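PDB 3S5W: L-ornithine N(5)-monooxygenase from Pseudomonas aeruginosa, which hydroxylates the side-chain nitrogen of L-ornithine with FAD, NADPH and molecular oxygen, the first step toward hydroxamate siderophores such as pyoverdin. Local coordinates for residues Ile43-Ala48 against Glu437-Ser442; Arg152-Leu157 against Leu384-Glu389; Asp245-Tyr250 against Ile328-Phe333. All coordinates share one frame; numbering follows the deposited sequence.

Contact 1 of 3, residues Ile43-Ala48 against Glu437-Ser442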
# COMPACT_ATOMS: atom_id res chain seq x y z
N ILE A 43 6.22 -11.41 2.24
CA ILE A 43 6.54 -12.02 3.54
C ILE A 43 5.52 -13.14 3.80
O ILE A 43 5.90 -14.25 4.19
CB ILE A 43 6.53 -10.98 4.70
CG1 ILE A 43 7.55 -9.87 4.48
CG2 ILE A 43 6.84 -11.67 6.00
CD1 ILE A 43 7.40 -8.61 5.36
N ALA A 44 4.23 -12.85 3.61
CA ALA A 44 3.20 -13.89 3.80
C ALA A 44 3.46 -15.10 2.89
O ALA A 44 3.24 -16.27 3.28
CB ALA A 44 1.79 -13.31 3.52
N LEU A 45 3.86 -14.82 1.66
CA LEU A 45 4.23 -15.88 0.73
C LEU A 45 5.45 -16.73 1.21
O LEU A 45 5.40 -17.96 1.12
CB LEU A 45 4.48 -15.30 -0.66
CG LEU A 45 4.90 -16.31 -1.75
CD1 LEU A 45 3.81 -17.37 -1.93
CD2 LEU A 45 5.08 -15.51 -3.03
N ALA A 46 6.50 -16.08 1.72
CA ALA A 46 7.68 -16.78 2.26
C ALA A 46 7.27 -17.75 3.39
O ALA A 46 7.78 -18.90 3.49
CB ALA A 46 8.71 -15.75 2.80
N ILE A 47 6.35 -17.29 4.24
CA ILE A 47 5.81 -18.14 5.31
C ILE A 47 5.08 -19.36 4.73
O ILE A 47 5.30 -20.50 5.18
CB ILE A 47 4.84 -17.37 6.25
CG1 ILE A 47 5.58 -16.24 6.95
CG2 ILE A 47 4.18 -18.32 7.25
CD1 ILE A 47 4.62 -15.20 7.59
N ALA A 48 4.21 -19.12 3.76
CA ALA A 48 3.41 -20.21 3.21
C ALA A 48 4.31 -21.23 2.47
O ALA A 48 4.07 -22.46 2.54
CB ALA A 48 2.37 -19.67 2.29
N GLU A 437 -1.21 -19.03 0.51
CA GLU A 437 -1.44 -20.47 0.36
C GLU A 437 -1.80 -20.79 -1.10
O GLU A 437 -1.36 -21.80 -1.65
CB GLU A 437 -2.58 -20.93 1.26
CG GLU A 437 -2.92 -22.41 1.10
CD GLU A 437 -3.70 -22.95 2.29
OE1 GLU A 437 -4.82 -22.46 2.54
OE2 GLU A 437 -3.18 -23.85 2.99
N GLU A 438 -2.56 -19.90 -1.73
CA GLU A 438 -2.98 -20.13 -3.11
C GLU A 438 -1.82 -19.99 -4.13
O GLU A 438 -1.65 -20.85 -5.01
CB GLU A 438 -4.14 -19.23 -3.48
CG GLU A 438 -5.45 -19.59 -2.72
CD GLU A 438 -6.57 -18.58 -2.95
OE1 GLU A 438 -6.31 -17.49 -3.49
OE2 GLU A 438 -7.73 -18.88 -2.57
N ILE A 439 -1.04 -18.93 -4.00
CA ILE A 439 0.12 -18.73 -4.88
C ILE A 439 1.19 -19.81 -4.63
O ILE A 439 1.74 -20.37 -5.59
CB ILE A 439 0.71 -17.33 -4.74
CG1 ILE A 439 -0.31 -16.28 -5.19
CG2 ILE A 439 2.02 -17.21 -5.55
CD1 ILE A 439 0.10 -14.87 -4.91
N SER A 440 1.48 -20.12 -3.36
CA SER A 440 2.49 -21.13 -3.05
C SER A 440 2.08 -22.52 -3.59
O SER A 440 2.92 -23.24 -4.14
CB SER A 440 2.89 -21.15 -1.58
OG SER A 440 1.82 -21.58 -0.77
N GLY A 441 0.80 -22.86 -3.46
CA GLY A 441 0.23 -24.10 -4.04
C GLY A 441 0.38 -24.17 -5.56
O GLY A 441 0.83 -25.18 -6.12
N SER A 442 -0.02 -23.10 -6.22
CA SER A 442 0.09 -23.02 -7.67
C SER A 442 1.57 -23.15 -8.11
O SER A 442 1.87 -23.85 -9.08
CB SER A 442 -0.49 -21.70 -8.15
OG SER A 442 -0.27 -21.51 -9.54
O HOH W 1 1.00 -22.78 2.13

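Contact 2 of 3, residues Arg152-Leu157 against Leu384-Glu389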
# COMPACT_ATOMS: atom_id res chain seq x y z
N ARG A 152 14.22 -4.51 -14.28
CA ARG A 152 13.50 -5.14 -15.41
C ARG A 152 13.65 -6.65 -15.39
O ARG A 152 14.57 -7.19 -14.79
CB ARG A 152 13.98 -4.60 -16.77
CG ARG A 152 15.41 -4.96 -17.11
CD ARG A 152 15.89 -4.33 -18.46
NE ARG A 152 17.35 -4.46 -18.57
CZ ARG A 152 18.21 -3.60 -18.04
NH1 ARG A 152 17.79 -2.52 -17.40
NH2 ARG A 152 19.51 -3.82 -18.17
N ILE A 153 12.73 -7.32 -16.07
CA ILE A 153 12.73 -8.77 -16.18
C ILE A 153 12.82 -9.07 -17.66
O ILE A 153 12.04 -8.52 -18.43
CB ILE A 153 11.43 -9.38 -15.63
CG1 ILE A 153 11.11 -8.81 -14.24
CG2 ILE A 153 11.51 -10.92 -15.61
CD1 ILE A 153 12.15 -9.11 -13.18
N GLU A 154 13.78 -9.92 -18.03
CA GLU A 154 14.00 -10.32 -19.42
C GLU A 154 13.82 -11.83 -19.63
O GLU A 154 14.15 -12.63 -18.75
CB GLU A 154 15.40 -9.93 -19.88
CG GLU A 154 15.60 -8.43 -20.07
CD GLU A 154 17.08 -8.08 -20.16
OE1 GLU A 154 17.92 -9.00 -20.19
OE2 GLU A 154 17.39 -6.86 -20.18
N PRO A 155 13.29 -12.23 -20.80
CA PRO A 155 13.14 -13.64 -21.14
C PRO A 155 14.46 -14.33 -21.46
O PRO A 155 15.27 -13.78 -22.20
CB PRO A 155 12.26 -13.60 -22.40
CG PRO A 155 12.50 -12.26 -22.99
CD PRO A 155 12.70 -11.34 -21.83
N MET A 156 14.69 -15.51 -20.90
CA MET A 156 15.81 -16.35 -21.33
C MET A 156 15.34 -17.40 -22.34
O MET A 156 14.73 -18.41 -21.97
CB MET A 156 16.50 -17.00 -20.14
CG MET A 156 17.91 -16.49 -19.91
SD MET A 156 18.83 -17.41 -18.65
CE MET A 156 18.83 -19.10 -19.29
N LEU A 157 15.62 -17.12 -23.62
CA LEU A 157 15.24 -17.98 -24.75
C LEU A 157 16.17 -19.18 -24.88
O LEU A 157 17.39 -19.04 -24.80
CB LEU A 157 15.23 -17.20 -26.07
CG LEU A 157 14.20 -16.08 -26.28
CD1 LEU A 157 14.46 -15.29 -27.58
CD2 LEU A 157 12.79 -16.65 -26.25
N LEU A 384 8.01 -5.11 -16.50
CA LEU A 384 7.58 -6.23 -17.33
C LEU A 384 7.63 -5.96 -18.84
O LEU A 384 7.36 -6.87 -19.63
CB LEU A 384 6.18 -6.71 -16.91
CG LEU A 384 6.06 -7.34 -15.50
CD1 LEU A 384 4.61 -7.65 -15.14
CD2 LEU A 384 6.91 -8.60 -15.36
N GLU A 385 8.01 -4.74 -19.22
CA GLU A 385 8.14 -4.34 -20.65
C GLU A 385 8.83 -5.37 -21.56
O GLU A 385 8.26 -5.71 -22.59
CB GLU A 385 8.78 -2.94 -20.82
CG GLU A 385 8.75 -2.38 -22.27
CD GLU A 385 7.40 -1.74 -22.64
OE1 GLU A 385 6.94 -0.84 -21.91
OE2 GLU A 385 6.80 -2.14 -23.66
N PRO A 386 10.04 -5.88 -21.19
CA PRO A 386 10.66 -6.86 -22.10
C PRO A 386 9.87 -8.16 -22.29
O PRO A 386 10.26 -8.99 -23.10
CB PRO A 386 12.01 -7.16 -21.44
CG PRO A 386 12.30 -5.98 -20.61
CD PRO A 386 10.95 -5.57 -20.07
N LEU A 387 8.78 -8.34 -21.53
CA LEU A 387 7.95 -9.55 -21.63
C LEU A 387 6.61 -9.30 -22.32
O LEU A 387 5.82 -10.24 -22.48
CB LEU A 387 7.74 -10.19 -20.24
CG LEU A 387 8.95 -10.83 -19.55
CD1 LEU A 387 8.70 -11.11 -18.06
CD2 LEU A 387 9.37 -12.11 -20.25
N ALA A 388 6.37 -8.06 -22.74
CA ALA A 388 5.11 -7.63 -23.39
C ALA A 388 4.70 -8.50 -24.58
O ALA A 388 3.52 -8.80 -24.77
CB ALA A 388 5.20 -6.17 -23.82
N GLU A 389 5.69 -8.92 -25.35
CA GLU A 389 5.47 -9.83 -26.48
C GLU A 389 4.81 -11.17 -26.10
O GLU A 389 4.21 -11.82 -26.97
CB GLU A 389 6.80 -10.04 -27.22
CG GLU A 389 7.00 -11.43 -27.81
CD GLU A 389 7.39 -11.39 -29.27
OE1 GLU A 389 8.32 -10.62 -29.63
OE2 GLU A 389 6.75 -12.12 -30.06

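Contact 3 of 3, residues Asp245-Tyr250 against Ile328-Phe333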
# COMPACT_ATOMS: atom_id res chain seq x y z
N ASP A 245 -1.85 15.15 12.59
CA ASP A 245 -0.45 15.31 12.97
C ASP A 245 0.03 16.78 12.96
O ASP A 245 0.69 17.23 13.91
CB ASP A 245 0.48 14.48 12.09
CG ASP A 245 1.83 14.29 12.75
OD1 ASP A 245 1.87 13.70 13.85
OD2 ASP A 245 2.84 14.70 12.16
N LEU A 246 -0.29 17.53 11.90
CA LEU A 246 0.04 18.96 11.89
C LEU A 246 -0.61 19.67 13.08
O LEU A 246 0.07 20.45 13.80
CB LEU A 246 -0.35 19.65 10.57
CG LEU A 246 0.46 19.11 9.37
CD1 LEU A 246 -0.09 19.67 8.07
CD2 LEU A 246 1.93 19.46 9.51
N ASN A 247 -1.90 19.41 13.30
CA ASN A 247 -2.61 20.08 14.39
C ASN A 247 -1.94 19.82 15.75
O ASN A 247 -1.75 20.76 16.57
CB ASN A 247 -4.05 19.58 14.47
CG ASN A 247 -4.84 20.25 15.60
OD1 ASN A 247 -5.15 21.43 15.52
ND2 ASN A 247 -5.15 19.49 16.66
N ASP A 248 -1.61 18.54 15.98
CA ASP A 248 -1.14 18.08 17.28
C ASP A 248 0.35 18.40 17.52
O ASP A 248 0.72 18.68 18.65
CB ASP A 248 -1.38 16.57 17.49
CG ASP A 248 -2.86 16.20 17.64
OD1 ASP A 248 -3.71 17.11 17.72
OD2 ASP A 248 -3.16 14.98 17.67
N SER A 249 1.17 18.36 16.48
CA SER A 249 2.64 18.34 16.66
C SER A 249 3.38 19.54 16.12
O SER A 249 4.57 19.72 16.42
CB SER A 249 3.21 17.10 16.00
OG SER A 249 2.97 16.02 16.85
N TYR A 250 2.70 20.34 15.30
CA TYR A 250 3.30 21.51 14.67
C TYR A 250 2.48 22.73 14.97
O TYR A 250 1.76 23.22 14.10
CB TYR A 250 3.43 21.28 13.16
CG TYR A 250 4.36 20.15 12.85
CD1 TYR A 250 3.92 18.82 12.88
CD2 TYR A 250 5.71 20.39 12.55
CE1 TYR A 250 4.78 17.78 12.63
CE2 TYR A 250 6.58 19.36 12.30
CZ TYR A 250 6.10 18.06 12.33
OH TYR A 250 6.96 17.02 12.06
N ILE A 328 -10.47 31.75 16.84
CA ILE A 328 -9.10 31.70 16.31
C ILE A 328 -9.04 30.70 15.15
O ILE A 328 -8.98 29.50 15.38
CB ILE A 328 -8.07 31.35 17.43
CG1 ILE A 328 -8.12 32.40 18.55
CG2 ILE A 328 -6.63 31.22 16.89
CD1 ILE A 328 -7.52 31.91 19.89
N PRO A 329 -9.06 31.20 13.90
CA PRO A 329 -9.13 30.29 12.73
C PRO A 329 -7.74 29.85 12.22
O PRO A 329 -7.33 30.21 11.12
CB PRO A 329 -9.87 31.14 11.69
CG PRO A 329 -9.49 32.61 12.07
CD PRO A 329 -8.98 32.62 13.49
N ARG A 330 -7.05 29.06 13.04
CA ARG A 330 -5.76 28.47 12.71
C ARG A 330 -5.86 27.68 11.39
O ARG A 330 -5.14 27.97 10.42
CB ARG A 330 -5.32 27.57 13.87
CG ARG A 330 -4.00 26.91 13.68
CD ARG A 330 -3.52 26.11 14.88
NE ARG A 330 -2.43 25.24 14.41
CZ ARG A 330 -2.08 24.08 14.95
NH1 ARG A 330 -2.69 23.64 16.04
NH2 ARG A 330 -1.09 23.37 14.40
N HIS A 331 -6.78 26.72 11.35
CA HIS A 331 -6.96 25.82 10.21
C HIS A 331 -8.18 26.16 9.41
O HIS A 331 -9.07 26.83 9.92
CB HIS A 331 -7.12 24.39 10.73
CG HIS A 331 -5.94 23.93 11.52
ND1 HIS A 331 -6.04 23.38 12.78
CD2 HIS A 331 -4.63 23.96 11.22
CE1 HIS A 331 -4.83 23.08 13.22
NE2 HIS A 331 -3.96 23.42 12.29
N ALA A 332 -8.23 25.67 8.17
CA ALA A 332 -9.38 25.84 7.29
C ALA A 332 -9.78 24.49 6.66
O ALA A 332 -8.94 23.68 6.25
CB ALA A 332 -9.08 26.89 6.20
N PHE A 333 -11.09 24.26 6.63
CA PHE A 333 -11.66 23.08 6.02
C PHE A 333 -12.25 23.51 4.66
O PHE A 333 -13.39 23.98 4.60
CB PHE A 333 -12.74 22.47 6.92
CG PHE A 333 -13.24 21.15 6.44
CD1 PHE A 333 -12.44 20.01 6.54
CD2 PHE A 333 -14.52 21.03 5.90
CE1 PHE A 333 -12.90 18.76 6.07
CE2 PHE A 333 -15.00 19.80 5.44
CZ PHE A 333 -14.15 18.66 5.50
O HOH W 2 -5.84 23.39 17.07

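Contact 1 of 3, residues Ile43-Ala48 against Glu437-Ser442
Leu45, Ala48 and Ser440 carry most of the surface buried where helix 40-56 meets helix 432-447. Leu45 has CG swung opposite its backbone N (chi1 179°), which carries methyl CD1 across to the other helix. There CD1 lies 3.9 Å from Ser440 CB and 4.0 Å from Ile439 CG2, touching two successive residues. One turn further along, the methyl of Ala48 points at the partner helix and sits 3.6 Å from Ser440 OG. The small side chain lets the backbones draw together, with Ala48 CA 5.6 Å from Glu437 CA. The axes of the two segments pass 8.8 Å apart at a crossing angle of -55°. Ser440 OG is bonded to Ala436 O, one turn back in its own helix, and to NE of Arg52 of helix 40-56, which also reaches Glu437 O through NH2. A water donates to Ala48 O at 3.1 Å and to Ser440 OG at 3.2 Å. The seam thus joins the helix that follows the first strand of the FAD-binding half to the C-terminal helix. Between the two six-residue segments there is no direct hydrogen bond: methyl contacts make the join, while Arg52, one turn past Ala48, and the water supply the polar ties beside them.

Contact 2 of 3, residues Arg152-Leu157 against Leu384-Glu389
Pro386 presses its ring against the backbone of strand 148-158, with CB 3.3 Å from Ile153 O and CG and CD nearly as near. This carbonyl oxygen is buried under the ring and has no hydrogen-bonding partner in the model. Beyond it the ring meets Glu154, whose CG lies 4.0 Å from Pro386 CB. The second bump is Leu387: with CG anti to the carbonyl carbon (chi1 -69°), it forks over the strand, CD1 reaching Ile153 CG2 at 3.7 Å and CD2 resting 3.8 Å from Pro155 CD. The fork fits between side chains two residues apart. Pro155 sets CD 3.6 Å from Pro386 O, its ring running past Leu387 in the reverse direction. Leu384 CD2 touches Ile153 CG1 more loosely, at 4.4 Å. Along the strand, Arg152 NE makes a 2.9 Å salt bridge to Glu154 OE2, which lies in the guanidinium plane but is met on its anti side, out of the carboxylate plane; Glu154 OE1 pairs with Arg166. Strand 148-158 belongs to the mixed sheet of the FAD-binding half, and Ile153 lies close to the FAD-binding Val150. Leu165 of the antiparallel neighbour, strand 161-171, touches both Ile153 and Leu387, so Leu387 also reaches that strand.

Contact 3 of 3, residues Asp245-Tyr250 against Ile328-Phe333
Arg330 sets CG anti to its backbone N (chi1 -179°) and stays extended as far as NE, so its guanidinium arrives at the C-terminal end of helix 237-249. Asn247 likewise turns CG away from its own N, which brings the amide beside that guanidinium, the two planes only 18° apart. The main bond runs from Arg330 NH1 to Asn247 O, 3.1 Å long with an N-H...O angle of 159°; the donor lies in the carbonyl plane on a lone pair, and the acceptor lies close to the guanidinium plane. NH2 adds weak bonds to Asn247 O and to Leu246 O, the latter 3.2 Å; Leu246 O also accepts from Tyr250 N within the helix end. These C-terminal carbonyls point toward the arginine, whose charge probably gains from the helix dipole.

Helix 237-249 follows strand 228-233 in the five-stranded parallel sheet of the NADP(+)-binding, Rossmann-type half, and Gly235 to Ser238, which bind NADP(+), lie around its opposite, N-terminal end. Segment 328-333 passes an inverse gamma turn centred on Pro329, then runs into and includes the start of strand 332-334, an outermost strand of that sheet. Arg330 NE bonds Val253 O, so the side chain joins the helix end to the start of the neighbouring strand 253-258.

The chain of Arg330 also covers its sequence neighbour: CG stands 3.7 Å above the His331 ring plane, over its centre. His331 NE2 in turn lies 3.1 Å above the Arg330 guanidinium plane, toward the rim, close to NE but not bonded to it, and is buried without a partner in the model. The His331 ring also packs edge-to-face with Phe243. Asn247 ND2 bonds Asp248 OD1 at 3.0 Å, which probably helps fix the amide's rotation, while Asn247 OD1 accepts from a water that in turn weakly accepts from Arg330 NH1.

In the fold
From the N terminus, the chain enters helix 40-56, the first half of contact 1, whose loop closes only at helix 432-447 near the C terminus. Within that span, strand 148-158 opens contact 2, closed by the loop residues 384-389. Contact 3 opens later still, on helix 237-249, and closes at 328-333, so the three loops nest and none cross. Contacts 1 and 2 have centres about 24 Å apart and tie late parts of the chain back onto the FAD-binding half. Contact 3 lies across the chain's centre from both, about 44 and 49 Å away between centres, and is confined to the NADP(+)-binding half.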